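Side-chain contacts in helix-turn-helix domain-containing protein (Shewanella amazonensis SB2B, PDB 3KE2), which is of unknown function but, from its winged helix-turn-helix domain, probably binds DNA: residues A[22-27]-A[43-48]; A[26-31]-A[37-42]; A[52-57]-A[62-67]; A[18-23]-A[96-101]. One frame throughout, in Å; residues are numbered along the deposited sequence. Where two conformers were deposited one is given.

Contact 1 of 4, residues A[22-27]-A[43-48]; sequences KLYLAH and TGMPRR
In the turn of the helix-turn-helix, where helix 36-43 gives way to helix 47-55, M45 reaches back to Y24 and L25 on helix 14-31. M45 is a selenomethionine deposited in two conformers, one of which is described here. Its chain is extended beyond CG, which carries the selenium and the end methyl across to the long helix. There the methyl CE lies 4.3 Å from CD2 of Y24, coming at the ring obliquely. The selenium is 4.4 Å from CD2 of L25, so methyl and selenium each have a partner, the ring carbon and the leucine methyl. Both touches are loose van der Waals contacts, and the two segments bury 141 Å² between them. Y24 has CG anti to its backbone N (chi1 -174°), a setting that swings the ring off helix 14-31 toward the turn; L25 leaves its backbone to one side of the turn and approaches it with its methyl end.

The backbone carrying M45 is shaped by its neighbours. OG1 of T43 accepts the N-H of M45 at 3.2 Å, with an N-H...O angle of 154°, forming an ST turn, and is also hydrogen-bonded to O of L39. G44 leaves the helix with positive phi (86°), where a CB would be pressed against the carbonyl O of T43. P46 occupies the N-cap position of helix 47-55, and L50 of that helix touches both M45 and L25. The order of helix, tight turn with glycine and second helix is that of a helix-turn-helix, in which helix 47-55 is by position the probable recognition helix.

Contact 2 of 4, residues A[26-31]-A[37-42]; sequences AHLMDD and LSLGKL. With NO3 (nitrate ion), chain D.
Two flat groups flank the apolar meeting of L28 and M29 with L39 and L42. The ring of H27 has CG of D31, one turn further along the same helix, 4.2 Å above one face and offset toward the rim. The other is a nitrate ion, probably from the crystallisation liquor, whose O3 accepts the N-H of L37 at 2.9 Å with an N-H...O angle of 168°. The N-H of L36 binds it too, so the ion sits at the start of helix 36-43, where the helix dipole would be expected to favour an anion.

Between the helices the contact is entirely apolar. M29, a selenomethionine, runs extended beyond CG and meets L39 at about a right angle, its CE 3.5 Å from CD1. The second methyl of L39, CD2, lies 4.0 Å from CD1 of L28, and those two side chains cross obliquely. L28 and L42 reach toward each other tip to tip, with CD2 to CD2 at 4.1 Å.

The segment axes pass 11.7 Å apart at 118°. Around them, M29 continues onto I54 of helix 47-55 and Y78 of strand 77-82, L39 onto L50 of helix 47-55, and H27 onto M91 of helix 88-102.

Contact 3 of 4, residues A[52-57]-A[62-67]; sequences DAIASF and IEVEFV
V64 and I62 meet F57 at one ring carbon, CD2: CG2 of I62 lies 3.7 Å away and CG1 of V64 4.0 Å, both oblique to the ring. The same V64 methyl extends to I54, meeting its CG2 at 4.1 Å, and these two side chains cross at about a right angle. One methyl therefore bridges the last turn of helix 47-55 and the phenylalanine that follows it. It can do so because V64 sets CG1 between its backbone N and carbonyl carbon (chi1 53°). On I54 the branch used is CG2.

This is the junction of a winged helix: the probable recognition helix ends, the chain turns through four residues, and strand 63-67 starts the two-stranded wing. F57 fills the corner, also touching K22 and L25 of helix 14-31, and I62 leans on W83 and I86, in the loop just after strand 77-82 at the base of the wing.

Farther out the contacts become polar. The turn is closed by a backbone bond from N of I62 to O of F57, 3.1 Å long with an angle of 153° at the hydrogen; the donor stands 50° out of the carbonyl plane. At the helix end O of A53 takes two bonds from the same face of its plane, from N of S56 at 3.0 Å and OG of S56 at 2.9 Å. OG of S56 is also hydrogen-bonded to NZ of K22. On the other side of the junction, E63, E65 and V67 pair by backbone bonds with strand 77-82.

Contact 4 of 4, residues A[18-23]-A[96-101]; sequences AFLRKL and DEVKSL
L20 meets V98 and L101 where the first helix of the winged helix domain, 14-31, packs on its late helix, 88-102, beyond the wing. The backbones come close here, with CA of L20 6.9 Å from CA of V98, and the contact begins at the CB of L20 itself. L20 works with two parts. Its CB rests 4.1 Å from CG1 of V98, while its methyl CD1 lies 4.1 Å from CD1 of L101, the two leucines running across one another at a slant.

The conformations account for this division. In L20, CG lies beside the backbone N and opposite the carbonyl carbon (chi1 -66°), and an extended second torsion takes CD1 past V98 toward L101, one turn on. L101 adopts nearly the same shape (chi1 -62°), so the two leucines present matching ends. V98 holds CG1 opposite its own N (chi1 174°), which lays that methyl against the stem of L20 and also 4.1 Å from O of L20, close to the main chain of helix 14-31.

The meeting is small, 127 Å² in all, and wholly apolar. It is extended by W90 and M91 of helix 88-102, which touch L20 and V98 respectively, and by Q11, which touches L101. Other residues of helix 14-31 serve the dimer: F19 packs on D59 and L23 on P85 of the second subunit. F19 and L23 also lie together, with CD1 of L23 3.9 Å above one face of the F19 ring and offset toward its rim.

Contacts 1, 2 and 4 all draw on helix 14-31, and contact 3 reaches it from the wing side. Contacts 1 and 2 have centres about 7 Å apart and join where CG2 of T43 lies 3.7 Å from CD1 of L28. Contact 2 meets contact 3 through M29, whose SE is 3.9 Å from CE2 of F57. Contacts 3 and 4 have centres about 16 Å apart, on opposite sides of the chain's centre, yet CZ of F57 comes within 3.5 Å of O of K22. Y24 passes from contact 1 to contact 4, its CB 4.2 Å from CG1 of V98. The nitrate, bound at N of L37, lies at the start of helix 36-43 beside contact 2.

Contact 1 of 4, residues A[22-27]-A[43-48]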
# COMPACT_ATOMS: atom_id res chain seq x y z
N LYS A 22 -0.14 -6.60 5.44
CA LYS A 22 0.42 -7.12 4.20
C LYS A 22 1.88 -6.74 4.12
O LYS A 22 2.70 -7.57 3.75
CB LYS A 22 -0.34 -6.65 2.94
CG LYS A 22 -1.89 -6.84 3.00
CD LYS A 22 -2.60 -6.37 1.71
CE LYS A 22 -4.06 -5.85 1.95
NZ LYS A 22 -4.98 -6.80 2.63
N LEU A 23 2.23 -5.51 4.50
CA LEU A 23 3.66 -5.11 4.44
C LEU A 23 4.53 -5.86 5.41
O LEU A 23 5.70 -6.14 5.11
CB LEU A 23 3.84 -3.61 4.66
CG LEU A 23 3.81 -2.67 3.46
CD1 LEU A 23 2.78 -3.03 2.47
CD2 LEU A 23 3.61 -1.25 4.00
N TYR A 24 3.96 -6.19 6.56
CA TYR A 24 4.68 -6.90 7.61
C TYR A 24 4.95 -8.32 7.17
O TYR A 24 6.09 -8.84 7.34
CB TYR A 24 3.91 -6.88 8.94
CG TYR A 24 4.70 -7.49 10.07
CD1 TYR A 24 5.79 -6.83 10.62
CD2 TYR A 24 4.35 -8.71 10.60
CE1 TYR A 24 6.53 -7.39 11.67
CE2 TYR A 24 5.08 -9.27 11.64
CZ TYR A 24 6.17 -8.61 12.17
OH TYR A 24 6.87 -9.19 13.21
N LEU A 25 3.93 -8.98 6.63
CA LEU A 25 4.12 -10.34 6.15
C LEU A 25 5.19 -10.35 5.05
O LEU A 25 6.15 -11.14 5.09
CB LEU A 25 2.82 -10.93 5.63
CG LEU A 25 1.82 -11.31 6.67
CD1 LEU A 25 0.62 -11.94 6.00
CD2 LEU A 25 2.49 -12.28 7.60
N ALA A 26 5.06 -9.43 4.12
CA ALA A 26 5.99 -9.34 3.03
C ALA A 26 7.40 -9.16 3.56
O ALA A 26 8.34 -9.72 3.01
CB ALA A 26 5.61 -8.18 2.11
N HIS A 27 7.56 -8.38 4.62
CA HIS A 27 8.90 -8.17 5.22
C HIS A 27 9.40 -9.49 5.81
O HIS A 27 10.53 -9.88 5.56
CB HIS A 27 8.83 -7.04 6.27
CG HIS A 27 10.07 -6.85 7.09
ND1 HIS A 27 11.09 -6.01 6.71
CD2 HIS A 27 10.41 -7.34 8.31
CE1 HIS A 27 12.03 -6.01 7.64
NE2 HIS A 27 11.64 -6.81 8.63
N THR A 43 3.83 -15.57 14.17
CA THR A 43 3.02 -14.36 14.36
C THR A 43 1.77 -14.57 15.16
O THR A 43 1.22 -13.60 15.66
CB THR A 43 2.56 -13.79 13.00
OG1 THR A 43 1.58 -14.66 12.42
CG2 THR A 43 3.74 -13.60 12.05
N GLY A 44 1.29 -15.80 15.26
CA GLY A 44 0.07 -16.05 16.00
C GLY A 44 -1.19 -15.87 15.15
O GLY A 44 -2.26 -16.34 15.55
N MSE A 45 -1.12 -15.20 13.98
CA MSE A 45 -2.28 -15.03 13.10
C MSE A 45 -2.76 -16.43 12.65
O MSE A 45 -1.93 -17.27 12.32
CB MSE A 45 -1.93 -14.17 11.86
CG MSE A 45 -1.23 -12.80 12.11
SE MSE A 45 -0.77 -11.72 10.48
CE MSE A 45 0.49 -10.44 11.28
N PRO A 46 -4.08 -16.68 12.63
CA PRO A 46 -4.50 -18.01 12.18
C PRO A 46 -4.31 -18.16 10.68
O PRO A 46 -4.19 -17.15 9.96
CB PRO A 46 -5.98 -18.06 12.55
CG PRO A 46 -6.43 -16.65 12.41
CD PRO A 46 -5.24 -15.78 12.83
N ARG A 47 -4.35 -19.41 10.23
CA ARG A 47 -4.13 -19.75 8.81
C ARG A 47 -4.98 -19.01 7.77
O ARG A 47 -4.46 -18.68 6.70
CB ARG A 47 -4.29 -21.25 8.64
CG ARG A 47 -4.09 -21.72 7.23
CD ARG A 47 -3.68 -23.18 7.22
NE ARG A 47 -3.51 -23.68 5.85
CZ ARG A 47 -2.81 -24.78 5.51
NH1 ARG A 47 -2.15 -25.47 6.45
NH2 ARG A 47 -2.74 -25.15 4.22
N ARG A 48 -6.25 -18.73 8.07
CA ARG A 48 -7.11 -18.00 7.13
C ARG A 48 -6.67 -16.54 7.04
O ARG A 48 -6.62 -15.99 5.94
CB ARG A 48 -8.61 -18.08 7.50
CG ARG A 48 -9.56 -17.33 6.52

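Contact 2 of 4, residues A[26-31]-A[37-42]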
# COMPACT_ATOMS: atom_id res chain seq x y z
N ALA A 26 5.06 -9.43 4.12
CA ALA A 26 5.99 -9.34 3.03
C ALA A 26 7.40 -9.16 3.56
O ALA A 26 8.34 -9.72 3.01
CB ALA A 26 5.61 -8.18 2.11
N HIS A 27 7.56 -8.38 4.62
CA HIS A 27 8.90 -8.17 5.22
C HIS A 27 9.40 -9.49 5.81
O HIS A 27 10.53 -9.88 5.56
CB HIS A 27 8.83 -7.04 6.27
CG HIS A 27 10.07 -6.85 7.09
ND1 HIS A 27 11.09 -6.01 6.71
CD2 HIS A 27 10.41 -7.34 8.31
CE1 HIS A 27 12.03 -6.01 7.64
NE2 HIS A 27 11.64 -6.81 8.63
N LEU A 28 8.55 -10.20 6.55
CA LEU A 28 8.94 -11.47 7.13
C LEU A 28 9.38 -12.47 6.05
O LEU A 28 10.45 -13.06 6.15
CB LEU A 28 7.79 -12.05 7.92
CG LEU A 28 7.43 -11.36 9.23
CD1 LEU A 28 6.23 -12.09 9.81
CD2 LEU A 28 8.60 -11.33 10.23
N MSE A 29 8.57 -12.59 5.01
CA MSE A 29 8.82 -13.49 3.89
C MSE A 29 10.08 -13.16 3.13
O MSE A 29 10.72 -14.04 2.57
CB MSE A 29 7.66 -13.41 2.91
CG MSE A 29 6.39 -13.91 3.47
SE MSE A 29 4.95 -13.58 2.27
CE MSE A 29 3.59 -14.18 3.37
N ASP A 30 10.46 -11.90 3.14
CA ASP A 30 11.62 -11.47 2.41
C ASP A 30 12.91 -11.72 3.17
O ASP A 30 13.95 -11.88 2.55
CB ASP A 30 11.48 -9.97 2.11
CG ASP A 30 12.23 -9.53 0.84
OD1 ASP A 30 12.13 -10.23 -0.20
OD2 ASP A 30 12.85 -8.44 0.88
N ASP A 31 12.88 -11.77 4.50
CA ASP A 31 14.12 -11.96 5.29
C ASP A 31 14.41 -13.42 5.70
O ASP A 31 15.51 -13.72 6.15
CB ASP A 31 14.12 -11.04 6.55
CG ASP A 31 13.95 -9.50 6.20
OD1 ASP A 31 13.59 -9.10 5.04
OD2 ASP A 31 14.18 -8.67 7.12
N LEU A 37 2.45 -22.46 7.77
CA LEU A 37 2.70 -23.06 9.06
C LEU A 37 3.77 -22.30 9.85
O LEU A 37 3.61 -22.07 11.05
CB LEU A 37 3.12 -24.52 8.89
CG LEU A 37 3.16 -25.29 10.20
CD1 LEU A 37 1.84 -25.06 11.03
CD2 LEU A 37 3.46 -26.79 9.96
N SER A 38 4.85 -21.88 9.19
CA SER A 38 5.90 -21.14 9.91
C SER A 38 5.39 -19.75 10.28
O SER A 38 5.57 -19.31 11.40
CB SER A 38 7.24 -21.06 9.13
OG SER A 38 7.13 -20.32 7.94
N LEU A 39 4.71 -19.09 9.34
CA LEU A 39 4.15 -17.78 9.64
C LEU A 39 3.15 -17.84 10.83
O LEU A 39 3.12 -16.95 11.67
CB LEU A 39 3.50 -17.16 8.40
CG LEU A 39 4.50 -16.69 7.33
CD1 LEU A 39 3.82 -16.42 5.99
CD2 LEU A 39 5.26 -15.45 7.81
N GLY A 40 2.38 -18.92 10.92
CA GLY A 40 1.40 -19.04 11.98
C GLY A 40 2.03 -19.13 13.36
O GLY A 40 1.60 -18.44 14.29
N LYS A 41 3.06 -19.96 13.48
CA LYS A 41 3.74 -20.17 14.76
C LYS A 41 4.50 -18.93 15.23
O LYS A 41 4.58 -18.68 16.44
CB LYS A 41 4.70 -21.32 14.67
CG LYS A 41 4.04 -22.65 14.43
CD LYS A 41 5.11 -23.71 14.19
CE LYS A 41 4.54 -25.12 14.15
NZ LYS A 41 5.63 -26.11 13.88
N LEU A 42 5.04 -18.18 14.28
CA LEU A 42 5.78 -16.95 14.58
C LEU A 42 4.92 -15.75 14.90
O LEU A 42 5.26 -14.98 15.79
CB LEU A 42 6.67 -16.53 13.39
CG LEU A 42 7.37 -15.16 13.51
CD1 LEU A 42 8.32 -15.10 14.73
CD2 LEU A 42 8.10 -14.85 12.23
N NO3 D . 2.13 -24.28 4.21
O1 NO3 D . 1.97 -23.12 3.47
O2 NO3 D . 1.75 -25.51 3.65
O3 NO3 D . 2.68 -24.20 5.49

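Contact 3 of 4, residues A[52-57]-A[62-67]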
# COMPACT_ATOMS: atom_id res chain seq x y z
N ASP A 52 -5.69 -15.14 3.34
CA ASP A 52 -6.42 -13.95 2.85
C ASP A 52 -5.51 -12.76 2.69
O ASP A 52 -5.67 -11.99 1.76
CB ASP A 52 -7.60 -13.56 3.77
CG ASP A 52 -8.76 -14.58 3.78
OD1 ASP A 52 -8.63 -15.72 3.27
OD2 ASP A 52 -9.82 -14.25 4.34
N ALA A 53 -4.57 -12.57 3.61
CA ALA A 53 -3.65 -11.43 3.49
C ALA A 53 -2.79 -11.63 2.27
O ALA A 53 -2.69 -10.75 1.40
CB ALA A 53 -2.81 -11.28 4.71
N ILE A 54 -2.20 -12.81 2.17
CA ILE A 54 -1.35 -13.18 1.04
C ILE A 54 -2.15 -13.11 -0.25
O ILE A 54 -1.67 -12.61 -1.27
CB ILE A 54 -0.75 -14.56 1.24
CG1 ILE A 54 0.26 -14.52 2.38
CG2 ILE A 54 -0.06 -15.02 -0.01
CD1 ILE A 54 0.75 -15.89 2.81
N ALA A 55 -3.39 -13.56 -0.19
CA ALA A 55 -4.23 -13.53 -1.37
C ALA A 55 -4.38 -12.12 -1.90
O ALA A 55 -4.49 -11.93 -3.09
CB ALA A 55 -5.62 -14.12 -1.09
N SER A 56 -4.36 -11.12 -1.02
CA SER A 56 -4.55 -9.74 -1.46
C SER A 56 -3.25 -8.92 -1.71
O SER A 56 -3.31 -7.72 -1.92
CB SER A 56 -5.47 -9.00 -0.46
OG SER A 56 -4.88 -8.93 0.83
N PHE A 57 -2.08 -9.55 -1.71
CA PHE A 57 -0.85 -8.79 -2.02
C PHE A 57 -0.96 -8.17 -3.41
O PHE A 57 -0.50 -7.06 -3.64
CB PHE A 57 0.40 -9.69 -1.95
CG PHE A 57 0.95 -9.92 -0.56
CD1 PHE A 57 0.15 -9.85 0.56
CD2 PHE A 57 2.25 -10.39 -0.41
CE1 PHE A 57 0.68 -10.11 1.82
CE2 PHE A 57 2.78 -10.69 0.86
CZ PHE A 57 1.99 -10.54 1.95
N ILE A 62 2.28 -6.27 -4.88
CA ILE A 62 3.33 -7.18 -4.41
C ILE A 62 3.02 -8.54 -5.03
O ILE A 62 1.96 -9.13 -4.77
CB ILE A 62 3.40 -7.28 -2.88
CG1 ILE A 62 3.68 -5.91 -2.26
CG2 ILE A 62 4.48 -8.23 -2.47
CD1 ILE A 62 3.75 -5.88 -0.71
N GLU A 63 3.92 -9.02 -5.89
CA GLU A 63 3.75 -10.32 -6.52
C GLU A 63 4.52 -11.32 -5.68
O GLU A 63 5.73 -11.18 -5.50
CB GLU A 63 4.26 -10.30 -7.94
CG GLU A 63 3.56 -9.22 -8.80
CD GLU A 63 4.16 -9.04 -10.20
OE1 GLU A 63 5.15 -9.77 -10.54
OE2 GLU A 63 3.65 -8.16 -10.94
N VAL A 64 3.80 -12.31 -5.15
CA VAL A 64 4.36 -13.34 -4.33
C VAL A 64 4.18 -14.70 -5.01
O VAL A 64 3.14 -14.96 -5.61
CB VAL A 64 3.71 -13.39 -2.92
CG1 VAL A 64 2.21 -13.47 -3.01
CG2 VAL A 64 4.19 -14.55 -2.17
N GLU A 65 5.22 -15.54 -4.90
CA GLU A 65 5.25 -16.89 -5.44
C GLU A 65 5.46 -17.87 -4.33
O GLU A 65 5.99 -17.51 -3.28
CB GLU A 65 6.48 -17.09 -6.30
CG GLU A 65 6.58 -16.32 -7.53
CD GLU A 65 7.96 -16.45 -8.12
OE1 GLU A 65 8.93 -16.63 -7.36
OE2 GLU A 65 8.08 -16.35 -9.34
N PHE A 66 5.11 -19.13 -4.59
CA PHE A 66 5.35 -20.19 -3.65
C PHE A 66 6.30 -21.13 -4.37
O PHE A 66 6.00 -21.63 -5.45
CB PHE A 66 4.08 -20.87 -3.24
CG PHE A 66 4.24 -21.82 -2.13
CD1 PHE A 66 4.41 -21.37 -0.85
CD2 PHE A 66 4.18 -23.19 -2.35
CE1 PHE A 66 4.57 -22.27 0.19
CE2 PHE A 66 4.31 -24.08 -1.32
CZ PHE A 66 4.49 -23.63 -0.05
N VAL A 67 7.46 -21.37 -3.77
CA VAL A 67 8.52 -22.15 -4.39
C VAL A 67 8.92 -23.42 -3.68
O VAL A 67 9.03 -23.42 -2.49
CB VAL A 67 9.78 -21.27 -4.45
CG1 VAL A 67 10.92 -21.98 -5.17
CG2 VAL A 67 9.47 -19.93 -5.10

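Contact 4 of 4, residues A[18-23]-A[96-101]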
# COMPACT_ATOMS: atom_id res chain seq x y z
N ALA A 18 -4.98 -3.40 8.01
CA ALA A 18 -4.92 -4.47 7.00
C ALA A 18 -3.79 -4.27 6.02
O ALA A 18 -3.24 -5.22 5.52
CB ALA A 18 -6.26 -4.60 6.25
N PHE A 19 -3.48 -3.02 5.72
CA PHE A 19 -2.39 -2.69 4.79
C PHE A 19 -1.04 -2.99 5.44
O PHE A 19 -0.20 -3.64 4.84
CB PHE A 19 -2.51 -1.21 4.36
CG PHE A 19 -1.37 -0.71 3.50
CD1 PHE A 19 -1.35 -0.96 2.14
CD2 PHE A 19 -0.35 0.07 4.06
CE1 PHE A 19 -0.30 -0.51 1.36
CE2 PHE A 19 0.68 0.54 3.28
CZ PHE A 19 0.71 0.25 1.93
N LEU A 20 -0.85 -2.53 6.66
CA LEU A 20 0.40 -2.77 7.34
C LEU A 20 0.63 -4.29 7.56
O LEU A 20 1.78 -4.74 7.64
CB LEU A 20 0.44 -2.01 8.67
CG LEU A 20 0.46 -0.48 8.61
CD1 LEU A 20 0.26 0.08 9.99
CD2 LEU A 20 1.74 0.08 7.98
N ARG A 21 -0.46 -5.06 7.66
CA ARG A 21 -0.38 -6.50 7.83
C ARG A 21 0.28 -7.08 6.61
O ARG A 21 1.15 -7.95 6.69
CB ARG A 21 -1.79 -7.11 8.01
CG ARG A 21 -1.83 -8.66 8.20
CD ARG A 21 -3.27 -9.22 8.41
NE ARG A 21 -4.01 -8.55 9.48
CZ ARG A 21 -5.04 -7.73 9.29
NH1 ARG A 21 -5.50 -7.55 8.07
NH2 ARG A 21 -5.65 -7.15 10.31
N LYS A 22 -0.14 -6.60 5.44
CA LYS A 22 0.42 -7.12 4.20
C LYS A 22 1.88 -6.74 4.12
O LYS A 22 2.70 -7.57 3.75
CB LYS A 22 -0.34 -6.65 2.94
CG LYS A 22 -1.89 -6.84 3.00
CD LYS A 22 -2.60 -6.37 1.71
CE LYS A 22 -4.06 -5.85 1.95
NZ LYS A 22 -4.98 -6.80 2.63
N LEU A 23 2.23 -5.51 4.50
CA LEU A 23 3.66 -5.11 4.44
C LEU A 23 4.53 -5.86 5.41
O LEU A 23 5.70 -6.14 5.11
CB LEU A 23 3.84 -3.61 4.66
CG LEU A 23 3.81 -2.67 3.46
CD1 LEU A 23 2.78 -3.03 2.47
CD2 LEU A 23 3.61 -1.25 4.00
N ASP A 96 9.34 -2.39 14.48
CA ASP A 96 8.92 -2.44 15.89
C ASP A 96 7.54 -1.80 16.08
O ASP A 96 6.65 -2.36 16.75
CB ASP A 96 9.93 -1.73 16.80
CG ASP A 96 11.32 -2.39 16.84
OD1 ASP A 96 11.65 -3.26 15.99
OD2 ASP A 96 12.10 -2.01 17.74
N GLU A 97 7.38 -0.62 15.47
CA GLU A 97 6.16 0.16 15.55
C GLU A 97 4.94 -0.62 14.98
O GLU A 97 3.88 -0.75 15.62
CB GLU A 97 6.39 1.47 14.79
CG GLU A 97 5.28 2.50 14.90
CD GLU A 97 5.55 3.75 14.04
OE1 GLU A 97 6.53 3.76 13.24
OE2 GLU A 97 4.79 4.73 14.17
N VAL A 98 5.15 -1.17 13.78
CA VAL A 98 4.12 -1.94 13.08
C VAL A 98 3.75 -3.24 13.78
O VAL A 98 2.57 -3.61 13.86
CB VAL A 98 4.60 -2.26 11.66
CG1 VAL A 98 3.62 -3.19 10.97
CG2 VAL A 98 4.83 -0.97 10.88
N LYS A 99 4.76 -3.94 14.29
CA LYS A 99 4.57 -5.21 14.98
C LYS A 99 3.66 -4.99 16.21
O LYS A 99 2.76 -5.80 16.49
CB LYS A 99 5.92 -5.81 15.37
CG LYS A 99 5.84 -7.23 15.94
CD LYS A 99 7.20 -7.68 16.50
CE LYS A 99 7.07 -8.94 17.36
NZ LYS A 99 8.33 -9.25 18.07
N SER A 100 3.89 -3.90 16.93
CA SER A 100 3.05 -3.57 18.07
C SER A 100 1.59 -3.33 17.63
O SER A 100 0.68 -4.03 18.07
CB SER A 100 3.57 -2.32 18.77
OG SER A 100 2.70 -1.97 19.82
N LEU A 101 1.38 -2.37 16.73
CA LEU A 101 0.03 -2.04 16.25
C LEU A 101 -0.75 -3.28 15.80
O LEU A 101 -1.94 -3.36 16.04
CB LEU A 101 0.11 -1.06 15.08
CG LEU A 101 0.73 0.31 15.32
CD1 LEU A 101 0.98 0.98 13.97
CD2 LEU A 101 -0.16 1.18 16.24